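Local coordinates for protein putative tryptophan halogenase (Xanthomonas campestris pv. campestris, PDB 6Y1W) that is a flavin-dependent halogenase, crystallised here without its cofactor, that probably binds FAD and halogenates an aromatic substrate, at residues A61-L66 against N350-Q355; A27-A32 against L169-L174; V56-A61 against L165-Y170; W273-P278 against L343-S348. One frame throughout, in Å; residues are numbered along the deposited sequence.

Interactions 1 and 4 both reach the predicted active-site Lys89, through Thr62 O and Ser348 OG; interaction 3 adjoins them at Ala61. Interaction 2 lies farther out, on the helix that holds Ala27, predicted to bind FAD. Glu60 OE2 of interaction 3 lies 2.7 Å from Asn350 ND2 of interaction 1, a probable hydrogen bond. Interactions 2 and 3 both use helix 167-180. Met30 of interaction 2 packs on helix 350-363 of interaction 1, with Met30 SD 3.8 Å from Ile354 CG2. Interaction 4 adjoins interaction 1 where Ser348 OG is 3.4 Å from Ala61 CB. Interactions 2 and 4 do not touch; their centres are about 21 Å apart. Ile351 is predicted to bind FAD and Glu347 L-tryptophan.

Interaction 1: A61-L66 against N350-Q355; sequences ATIPSL and NIHLIQ. With BUD ((2S,3S)-butane-2,3-diol), chain H.
Ser65 and His352 meet through a hydrogen bond, with Ser65 OG 2.8 Å from His352 ND1. The hydroxyl lies at the ring edge, near the ring plane. Ser65 OG sits between its own backbone N and carbonyl carbon (chi1 60°), which turns it to the imidazole. Gln355 makes the second direct bond: its NE2 donates to Ser65 O at 2.9 Å. The acceptor lies in the Gln355 amide plane, but the donor stands well above the carbonyl plane of Ser65. Water 2 bridges Ser65 OG and Gln355 OE1. Gln355 NE2 also bonds a MES molecule, probably from the crystallisation liquor.

Apolar groups fill in beside these bonds. Ile63 CD1 reaches His352 CB at 3.6 Å and comes obliquely to the ring. Leu66 CD1 packs on Ile351 CG2 at 3.8 Å. Water 1 accepts from Ile351 N and donates to Ala61 O. Ile63 also touches a bound butanediol, with CB 3.8 Å from C1.

Ile351 is predicted to bind FAD, and Thr62 O takes a hydrogen bond from the predicted active-site Lys89. The contact joins the start of helix 65-73 to helix 350-363. Thr62 and Leu66 lean on strand 162-166, and Ile351 and Ile354 on helix 25-39.

Interaction 2: A27-A32 against L169-L174; sequences AGWMAA and LYARFL
Trp29 and Leu174 mark the nearest backbone approach of two helices whose segment axes come within 8.6 Å and run roughly parallel, 31° apart. Trp29 CB lies 3.9 Å from Leu174 CB. The same Trp29 CB is 3.7 Å from Ala171 O, so the foot of the indole rests against the backbone of the second helix as well as its side chains. With CG beside its own backbone N (chi1 -72°), the indole reaches Arg175 and Ser178, farther along helix 167-180. Trp29 NE1 then bonds Glu49 outside the contact.

On the next residue, Met30 CG meets Leu174 CD1 at 3.4 Å, tighter than usual for two carbons. Leu174 CD1 also lies over one face of the Tyr170 ring, displaced toward its rim. Met30 SD is 4.1 Å from Tyr170 CE2, an oblique Met-aromatic contact. The two side chains cross at about a right angle. Tyr170 OH has its hydrogen-bond partner in His70. No hydrogen bond joins the two segments, and the touching residues are all buried.

Segment 27-32 belongs to the helix that carries the end of a GxGxxG-like pattern, Gly28 included, consistent with FAD binding; Ala27 is a predicted FAD residue. Met30 also packs on helix 350-363 and on Phe69 of helix 65-73, while Tyr170 touches Leu66 and Phe69 of that helix.

Interaction 3: V56-A61 against L165-Y170; sequences VGVGEA and LDAGLY. With BUD ((2S,3S)-butane-2,3-diol), chain L.
Glu60 and Leu165 form an antiparallel hydrogen-bonded pair, and Gly59 with Asp166 the adjoining non-hydrogen-bonded pair. They join strand 59-61 to the end of strand 162-166 in a small three-stranded antiparallel sheet. Glu60 and Leu165 also bury the most surface here. Glu60 N donates to Leu165 O at 2.8 Å, and Leu165 N returns a bond of equal length to Glu60 O. Both side chains lie on the same face of the sheet. The Glu60 chain is extended, with CG opposite the backbone N (chi1 -175°). It passes Ala167, whose CB is 3.6 Å from Glu60 OE1, and Glu60 OE2 bonds Asn350. Leu165 turns its branch back toward the first strand, so that its CG lies 3.9 Å from Glu60 O. It also packs on Thr62 and Leu66.

Ala167 is the third main residue. It opens helix 167-180, yet its N donates to Val58 O at 2.8 Å, a bond that flanks the Gly59-Asp166 pair. Its CB also touches Thr26, a predicted FAD residue. Asp166, the helix N-cap, accepts from Leu169 N through OD1. Its other oxygen, OD2, forms a salt bridge with Arg282, which probably helps to keep the carboxylate charged.

A butanediol lies against Gly57, with its C3 4.0 Å from Gly57 CA. Water 3 links Gly57 to the cap: it accepts from Gly57 N and donates to Asp166 OD1, 2.8 Å each.

Interaction 4: W273-P278 against L343-S348; sequences WMWRIP and LEPIES
Glu344 is the first residue of the loop 343-348 to meet strand 272-278, and it does so at the indole edge of Trp273. Trp273 NE1 donates to Glu344 OE1 at 2.8 Å, with an N-H...O angle of 152°. The carboxylate uses its anti lone pair and lies nearly coplanar with the ring, 19° off. A chi1 of 66° places Trp273 CG over its own backbone, and the indole points to the loop. Glu344 OE1 also bonds Tyr396 OH.

Pro345 follows. Its CG is 4.1 Å from Trp273 CZ2 and approaches Trp275 CE3 more loosely, at 4.4 Å. Ile346 comes next: its CB lies 3.7 Å from Trp273 CZ2, and its CG1 stands over one face of the ring, displaced toward the rim. Ile346 also packs on Phe94 and Trp97 of strand 91-99. Glu347, predicted to bind L-tryptophan, turns away from strand 272-278 and bonds His106 and His395. Ser348 OG bonds the predicted active-site Lys89.

The indole N-H of Trp273 and the hydroxyl of Tyr396 both bond one oxygen of the buried Glu344, which probably stabilises its negative charge. The hydrogen bond between nearly coplanar groups and the apolar packing together fix the indole against the loop that carries Glu347.

Interaction 1: A61-L66 against N350-Q355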
# COMPACT_ATOMS: atom_id res chain seq x y z
N ALA A 61 6.39 22.62 12.26
CA ALA A 61 7.13 21.73 11.37
C ALA A 61 6.16 20.85 10.54
O ALA A 61 5.00 20.67 10.89
CB ALA A 61 8.09 20.85 12.18
N THR A 62 6.66 20.37 9.40
CA THR A 62 5.84 19.66 8.42
C THR A 62 6.60 18.41 7.98
O THR A 62 7.72 18.11 8.44
CB THR A 62 5.51 20.53 7.18
OG1 THR A 62 6.72 21.01 6.59
CG2 THR A 62 4.65 21.76 7.54
N ILE A 63 5.97 17.64 7.10
CA ILE A 63 6.60 16.42 6.56
C ILE A 63 6.48 16.41 5.04
O ILE A 63 5.79 17.28 4.46
CB ILE A 63 6.01 15.17 7.23
CG1 ILE A 63 4.49 15.14 7.16
CG2 ILE A 63 6.45 15.10 8.72
CD1 ILE A 63 3.94 13.81 7.76
N PRO A 64 7.15 15.48 4.35
CA PRO A 64 7.33 15.65 2.89
C PRO A 64 6.05 15.61 2.08
O PRO A 64 6.07 16.04 0.92
CB PRO A 64 8.26 14.50 2.52
CG PRO A 64 9.13 14.34 3.78
CD PRO A 64 8.14 14.52 4.89
N SER A 65 4.96 15.07 2.62
CA SER A 65 3.71 15.12 1.86
C SER A 65 3.32 16.55 1.48
O SER A 65 2.60 16.74 0.49
CB SER A 65 2.60 14.44 2.67
OG SER A 65 2.43 15.10 3.92
N LEU A 66 3.75 17.57 2.25
CA LEU A 66 3.35 18.92 1.87
C LEU A 66 4.03 19.35 0.58
O LEU A 66 3.50 20.19 -0.15
CB LEU A 66 3.68 19.94 2.96
CG LEU A 66 2.97 21.30 2.81
CD1 LEU A 66 1.45 21.18 3.01
CD2 LEU A 66 3.49 22.32 3.83
N ASN A 350 0.39 17.42 12.07
CA ASN A 350 -0.86 18.20 12.06
C ASN A 350 -1.27 18.63 10.65
O ASN A 350 -2.39 18.36 10.18
CB ASN A 350 -0.71 19.44 12.96
CG ASN A 350 -1.88 20.42 12.82
OD1 ASN A 350 -3.00 20.03 13.09
ND2 ASN A 350 -1.62 21.69 12.39
N ILE A 351 -0.37 19.33 9.96
CA ILE A 351 -0.71 19.80 8.61
C ILE A 351 -0.91 18.63 7.65
O ILE A 351 -1.78 18.69 6.77
CB ILE A 351 0.36 20.81 8.15
CG1 ILE A 351 0.02 22.16 8.79
CG2 ILE A 351 0.39 20.95 6.60
CD1 ILE A 351 1.10 23.22 8.59
N HIS A 352 -0.16 17.55 7.82
CA HIS A 352 -0.33 16.35 7.00
C HIS A 352 -1.74 15.79 7.13
O HIS A 352 -2.35 15.38 6.13
CB HIS A 352 0.71 15.32 7.42
CG HIS A 352 0.44 13.96 6.87
ND1 HIS A 352 0.85 13.58 5.61
CD2 HIS A 352 -0.19 12.89 7.41
CE1 HIS A 352 0.49 12.32 5.40
NE2 HIS A 352 -0.14 11.88 6.48
N LEU A 353 -2.27 15.75 8.35
CA LEU A 353 -3.59 15.19 8.53
C LEU A 353 -4.66 16.07 7.92
O LEU A 353 -5.66 15.54 7.42
CB LEU A 353 -3.88 14.94 10.01
CG LEU A 353 -3.14 13.69 10.50
CD1 LEU A 353 -3.09 13.71 12.03
CD2 LEU A 353 -3.73 12.38 9.98
N ILE A 354 -4.47 17.39 7.92
CA ILE A 354 -5.36 18.28 7.16
C ILE A 354 -5.29 17.94 5.68
O ILE A 354 -6.31 17.77 5.00
CB ILE A 354 -5.00 19.75 7.41
CG1 ILE A 354 -5.30 20.12 8.88
CG2 ILE A 354 -5.86 20.64 6.49
CD1 ILE A 354 -4.67 21.49 9.30
N GLN A 355 -4.06 17.87 5.14
CA GLN A 355 -3.88 17.59 3.72
C GLN A 355 -4.51 16.27 3.34
O GLN A 355 -5.18 16.17 2.30
CB GLN A 355 -2.39 17.56 3.39
CG GLN A 355 -2.10 16.91 2.04
CD GLN A 355 -0.62 16.96 1.70
OE1 GLN A 355 0.14 17.79 2.26
NE2 GLN A 355 -0.21 16.13 0.74
C1 BUD H . 7.22 11.53 7.35
O1 BUD H . 8.33 10.33 9.07
C2 BUD H . 7.47 10.15 7.97
O2 BUD H . 8.29 7.90 7.42
C3 BUD H . 8.11 9.23 6.94
C4 BUD H . 7.23 9.19 5.69
O HOH W 1 2.36 20.20 11.01
O HOH W 2 1.52 17.62 4.64

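Interaction 2: A27-A32 against L169-L174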
# COMPACT_ATOMS: atom_id res chain seq x y z
N ALA A 27 -6.45 24.90 8.45
CA ALA A 27 -7.37 23.88 7.93
C ALA A 27 -8.31 24.46 6.89
O ALA A 27 -8.50 23.87 5.82
CB ALA A 27 -8.18 23.25 9.08
N GLY A 28 -8.91 25.60 7.20
CA GLY A 28 -9.91 26.16 6.31
C GLY A 28 -9.29 26.62 5.00
O GLY A 28 -9.86 26.37 3.92
N TRP A 29 -8.13 27.29 5.08
CA TRP A 29 -7.58 27.84 3.84
C TRP A 29 -6.82 26.79 3.05
O TRP A 29 -6.72 26.92 1.83
CB TRP A 29 -6.72 29.09 4.13
CG TRP A 29 -7.60 30.28 4.51
CD1 TRP A 29 -7.68 30.88 5.74
CD2 TRP A 29 -8.54 30.96 3.67
NE1 TRP A 29 -8.60 31.90 5.69
CE2 TRP A 29 -9.15 31.96 4.44
CE3 TRP A 29 -8.92 30.81 2.33
CZ2 TRP A 29 -10.13 32.81 3.92
CZ3 TRP A 29 -9.88 31.64 1.82
CH2 TRP A 29 -10.49 32.64 2.62
N MET A 30 -6.27 25.75 3.68
CA MET A 30 -5.77 24.64 2.87
C MET A 30 -6.92 23.98 2.11
O MET A 30 -6.77 23.60 0.95
CB MET A 30 -5.05 23.59 3.74
CG MET A 30 -3.67 23.94 4.19
SD MET A 30 -2.89 22.72 5.29
CE MET A 30 -2.63 21.36 4.15
N ALA A 31 -8.08 23.83 2.76
CA ALA A 31 -9.22 23.22 2.08
C ALA A 31 -9.72 24.12 0.96
O ALA A 31 -10.00 23.66 -0.15
CB ALA A 31 -10.33 22.95 3.10
N ALA A 32 -9.86 25.42 1.25
CA ALA A 32 -10.32 26.35 0.24
C ALA A 32 -9.38 26.37 -0.95
O ALA A 32 -9.82 26.47 -2.09
CB ALA A 32 -10.44 27.76 0.82
N LEU A 169 1.25 32.89 8.56
CA LEU A 169 1.61 33.39 7.24
C LEU A 169 1.23 32.40 6.16
O LEU A 169 0.85 32.80 5.06
CB LEU A 169 3.12 33.68 7.15
CG LEU A 169 3.58 34.86 8.02
CD1 LEU A 169 5.07 35.00 7.99
CD2 LEU A 169 2.88 36.15 7.55
N TYR A 170 1.34 31.10 6.44
CA TYR A 170 0.95 30.10 5.44
C TYR A 170 -0.55 30.19 5.15
O TYR A 170 -0.97 30.19 3.97
CB TYR A 170 1.36 28.70 5.94
CG TYR A 170 1.06 27.55 4.99
CD1 TYR A 170 1.36 27.64 3.63
CD2 TYR A 170 0.43 26.38 5.44
CE1 TYR A 170 1.11 26.60 2.75
CE2 TYR A 170 0.17 25.32 4.57
CZ TYR A 170 0.53 25.44 3.23
OH TYR A 170 0.26 24.40 2.37
N ALA A 171 -1.37 30.28 6.20
CA ALA A 171 -2.81 30.45 5.99
C ALA A 171 -3.12 31.71 5.18
O ALA A 171 -4.05 31.71 4.37
CB ALA A 171 -3.56 30.48 7.34
N ARG A 172 -2.39 32.82 5.43
CA ARG A 172 -2.65 34.04 4.68
C ARG A 172 -2.25 33.88 3.21
O ARG A 172 -2.97 34.35 2.32
CB ARG A 172 -1.92 35.23 5.32
CG ARG A 172 -2.35 36.60 4.76
CD ARG A 172 -3.78 36.92 5.21
NE ARG A 172 -4.35 38.09 4.53
CZ ARG A 172 -4.76 38.11 3.27
NH1 ARG A 172 -4.64 37.02 2.54
NH2 ARG A 172 -5.27 39.21 2.73
N PHE A 173 -1.15 33.16 2.96
CA PHE A 173 -0.71 32.85 1.60
C PHE A 173 -1.77 32.02 0.88
O PHE A 173 -2.13 32.31 -0.27
CB PHE A 173 0.65 32.13 1.67
CG PHE A 173 1.17 31.66 0.36
CD1 PHE A 173 2.01 32.48 -0.41
CD2 PHE A 173 0.91 30.39 -0.09
CE1 PHE A 173 2.54 32.01 -1.63
CE2 PHE A 173 1.42 29.93 -1.32
CZ PHE A 173 2.23 30.74 -2.07
N LEU A 174 -2.33 31.03 1.57
CA LEU A 174 -3.36 30.21 0.94
C LEU A 174 -4.65 30.96 0.75
O LEU A 174 -5.42 30.64 -0.17
CB LEU A 174 -3.63 28.96 1.77
CG LEU A 174 -2.44 28.01 1.88
CD1 LEU A 174 -2.71 27.02 3.02
CD2 LEU A 174 -2.20 27.26 0.57

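Interaction 3: V56-A61 against L165-Y170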
# COMPACT_ATOMS: atom_id res chain seq x y z
N VAL A 56 -1.17 34.93 16.01
CA VAL A 56 -0.06 35.36 15.16
C VAL A 56 1.25 34.77 15.66
O VAL A 56 1.46 34.67 16.88
CB VAL A 56 0.00 36.91 15.10
CG1 VAL A 56 1.22 37.41 14.31
CG2 VAL A 56 -1.31 37.48 14.51
N GLY A 57 2.12 34.33 14.73
CA GLY A 57 3.44 33.88 15.12
C GLY A 57 3.61 32.43 15.54
O GLY A 57 4.54 32.11 16.28
N VAL A 58 2.75 31.53 15.08
CA VAL A 58 2.91 30.10 15.35
C VAL A 58 3.90 29.49 14.36
O VAL A 58 3.71 29.61 13.15
CB VAL A 58 1.55 29.39 15.23
CG1 VAL A 58 1.73 27.86 15.26
CG2 VAL A 58 0.55 29.90 16.33
N GLY A 59 5.01 28.95 14.87
CA GLY A 59 5.97 28.18 14.05
C GLY A 59 5.60 26.70 14.09
O GLY A 59 5.32 26.16 15.14
N GLU A 60 5.64 26.04 12.93
CA GLU A 60 5.19 24.67 12.83
C GLU A 60 6.10 23.87 11.91
O GLU A 60 6.52 24.39 10.87
CB GLU A 60 3.73 24.66 12.32
CG GLU A 60 3.10 23.32 12.27
CD GLU A 60 1.56 23.38 12.25
OE1 GLU A 60 0.92 24.45 12.40
OE2 GLU A 60 0.98 22.29 12.11
N ALA A 61 6.39 22.62 12.26
CA ALA A 61 7.13 21.73 11.37
C ALA A 61 6.16 20.85 10.54
O ALA A 61 5.00 20.67 10.89
CB ALA A 61 8.09 20.85 12.18
N LEU A 165 7.69 26.27 9.09
CA LEU A 165 7.02 27.43 8.51
C LEU A 165 6.24 28.19 9.56
O LEU A 165 5.96 27.70 10.65
CB LEU A 165 6.08 27.03 7.34
CG LEU A 165 5.01 25.95 7.64
CD1 LEU A 165 3.84 26.53 8.43
CD2 LEU A 165 4.49 25.31 6.34
N ASP A 166 5.91 29.44 9.22
CA ASP A 166 4.99 30.23 10.05
C ASP A 166 3.58 29.89 9.61
O ASP A 166 3.21 30.14 8.46
CB ASP A 166 5.28 31.73 9.88
CG ASP A 166 4.39 32.59 10.80
OD1 ASP A 166 3.15 32.51 10.68
OD2 ASP A 166 4.91 33.34 11.67
N ALA A 167 2.80 29.23 10.48
CA ALA A 167 1.48 28.75 10.07
C ALA A 167 0.50 29.87 9.78
O ALA A 167 -0.34 29.73 8.88
CB ALA A 167 0.89 27.84 11.16
N GLY A 168 0.59 30.99 10.50
CA GLY A 168 -0.32 32.09 10.22
C GLY A 168 -0.03 32.71 8.88
O GLY A 168 -0.96 33.03 8.13
N LEU A 169 1.25 32.89 8.56
CA LEU A 169 1.61 33.39 7.24
C LEU A 169 1.23 32.40 6.16
O LEU A 169 0.85 32.80 5.06
CB LEU A 169 3.12 33.68 7.15
CG LEU A 169 3.58 34.86 8.02
CD1 LEU A 169 5.07 35.00 7.99
CD2 LEU A 169 2.88 36.15 7.55
N TYR A 170 1.34 31.10 6.44
CA TYR A 170 0.95 30.10 5.44
C TYR A 170 -0.55 30.19 5.15
O TYR A 170 -0.97 30.19 3.97
CB TYR A 170 1.36 28.70 5.94
CG TYR A 170 1.06 27.55 4.99
CD1 TYR A 170 1.36 27.64 3.63
CD2 TYR A 170 0.43 26.38 5.44
CE1 TYR A 170 1.11 26.60 2.75
CE2 TYR A 170 0.17 25.32 4.57
CZ TYR A 170 0.53 25.44 3.23
OH TYR A 170 0.26 24.40 2.37
C1 BUD L . 3.89 37.55 16.67
O1 BUD L . 4.43 38.49 14.52
C2 BUD L . 4.99 38.04 15.74
O2 BUD L . 7.04 37.43 14.71
C3 BUD L . 5.96 36.91 15.43
C4 BUD L . 6.53 36.38 16.75
O HOH W 3 1.74 34.53 11.92

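Interaction 4: W273-P278 against L343-S348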
# COMPACT_ATOMS: atom_id res chain seq x y z
N TRP A 273 7.83 16.98 26.85
CA TRP A 273 8.94 17.20 25.95
C TRP A 273 8.82 18.59 25.34
O TRP A 273 7.75 19.21 25.38
CB TRP A 273 8.98 16.12 24.86
CG TRP A 273 7.81 16.16 23.90
CD1 TRP A 273 6.60 15.58 24.09
CD2 TRP A 273 7.76 16.79 22.62
NE1 TRP A 273 5.76 15.84 23.02
CE2 TRP A 273 6.47 16.57 22.10
CE3 TRP A 273 8.68 17.52 21.86
CZ2 TRP A 273 6.07 17.06 20.85
CZ3 TRP A 273 8.30 18.01 20.63
CH2 TRP A 273 7.00 17.78 20.12
N MET A 274 9.93 19.08 24.76
CA MET A 274 9.97 20.45 24.25
C MET A 274 10.31 20.43 22.77
O MET A 274 11.20 19.69 22.34
CB MET A 274 11.04 21.27 24.98
CG MET A 274 10.62 21.68 26.40
SD MET A 274 12.14 22.17 27.30
CE MET A 274 12.91 20.62 27.79
N TRP A 275 9.63 21.27 21.98
CA TRP A 275 10.05 21.45 20.59
C TRP A 275 10.88 22.72 20.42
O TRP A 275 10.72 23.71 21.15
CB TRP A 275 8.85 21.55 19.63
CG TRP A 275 8.01 22.82 19.62
CD1 TRP A 275 8.29 24.01 18.96
CD2 TRP A 275 6.72 22.98 20.21
NE1 TRP A 275 7.24 24.91 19.14
CE2 TRP A 275 6.28 24.30 19.93
CE3 TRP A 275 5.90 22.15 20.99
CZ2 TRP A 275 5.04 24.79 20.34
CZ3 TRP A 275 4.68 22.64 21.42
CH2 TRP A 275 4.27 23.96 21.12
N ARG A 276 11.74 22.69 19.41
CA ARG A 276 12.49 23.87 18.97
C ARG A 276 12.52 23.82 17.45
O ARG A 276 12.94 22.82 16.88
CB ARG A 276 13.91 23.86 19.56
CG ARG A 276 14.59 25.22 19.38
CD ARG A 276 15.85 25.37 20.24
NE ARG A 276 16.42 26.72 20.05
CZ ARG A 276 17.28 27.05 19.09
NH1 ARG A 276 17.69 26.14 18.23
NH2 ARG A 276 17.76 28.31 19.00
N ILE A 277 11.99 24.87 16.79
CA ILE A 277 11.74 24.87 15.36
C ILE A 277 12.34 26.13 14.75
O ILE A 277 11.93 27.23 15.12
CB ILE A 277 10.23 24.80 15.08
CG1 ILE A 277 9.69 23.40 15.42
CG2 ILE A 277 9.88 25.21 13.64
CD1 ILE A 277 8.15 23.41 15.47
N PRO A 278 13.32 26.04 13.82
CA PRO A 278 13.94 27.25 13.29
C PRO A 278 13.17 27.84 12.12
O PRO A 278 12.89 27.13 11.14
CB PRO A 278 15.32 26.76 12.83
CG PRO A 278 15.02 25.37 12.30
CD PRO A 278 14.01 24.82 13.33
N LEU A 343 -3.38 14.64 17.48
CA LEU A 343 -2.21 14.02 18.08
C LEU A 343 -1.16 15.10 18.30
O LEU A 343 -1.02 16.01 17.49
CB LEU A 343 -1.63 12.93 17.19
CG LEU A 343 -2.50 11.68 17.12
CD1 LEU A 343 -2.05 10.76 16.02
CD2 LEU A 343 -2.35 10.94 18.49
N GLU A 344 -0.40 14.97 19.40
CA GLU A 344 0.64 15.95 19.68
C GLU A 344 1.70 16.02 18.56
O GLU A 344 1.87 15.07 17.79
CB GLU A 344 1.32 15.58 21.00
CG GLU A 344 2.20 14.35 20.88
CD GLU A 344 2.49 13.75 22.25
OE1 GLU A 344 3.45 14.22 22.92
OE2 GLU A 344 1.72 12.86 22.66
N PRO A 345 2.42 17.18 18.45
CA PRO A 345 3.28 17.38 17.26
C PRO A 345 4.64 16.71 17.31
O PRO A 345 5.61 17.21 16.73
CB PRO A 345 3.44 18.92 17.21
CG PRO A 345 3.39 19.32 18.66
CD PRO A 345 2.29 18.40 19.25
N ILE A 346 4.69 15.55 17.97
CA ILE A 346 5.97 14.87 18.17
C ILE A 346 6.56 14.37 16.86
O ILE A 346 7.79 14.26 16.74
CB ILE A 346 5.77 13.72 19.18
CG1 ILE A 346 7.09 13.07 19.55
CG2 ILE A 346 4.86 12.62 18.59
CD1 ILE A 346 6.92 12.02 20.66
N GLU A 347 5.73 14.08 15.85
CA GLU A 347 6.20 13.69 14.53
C GLU A 347 5.65 14.62 13.45
O GLU A 347 5.57 14.23 12.28
CB GLU A 347 5.83 12.23 14.20
CG GLU A 347 6.71 11.19 14.93
CD GLU A 347 8.12 11.07 14.35
OE1 GLU A 347 8.37 11.60 13.23
OE2 GLU A 347 9.01 10.43 15.03
N SER A 348 5.29 15.85 13.81
CA SER A 348 4.94 16.90 12.84
C SER A 348 3.86 16.44 11.86
O SER A 348 4.00 16.59 10.65
CB SER A 348 6.17 17.40 12.05
OG SER A 348 7.36 17.56 12.86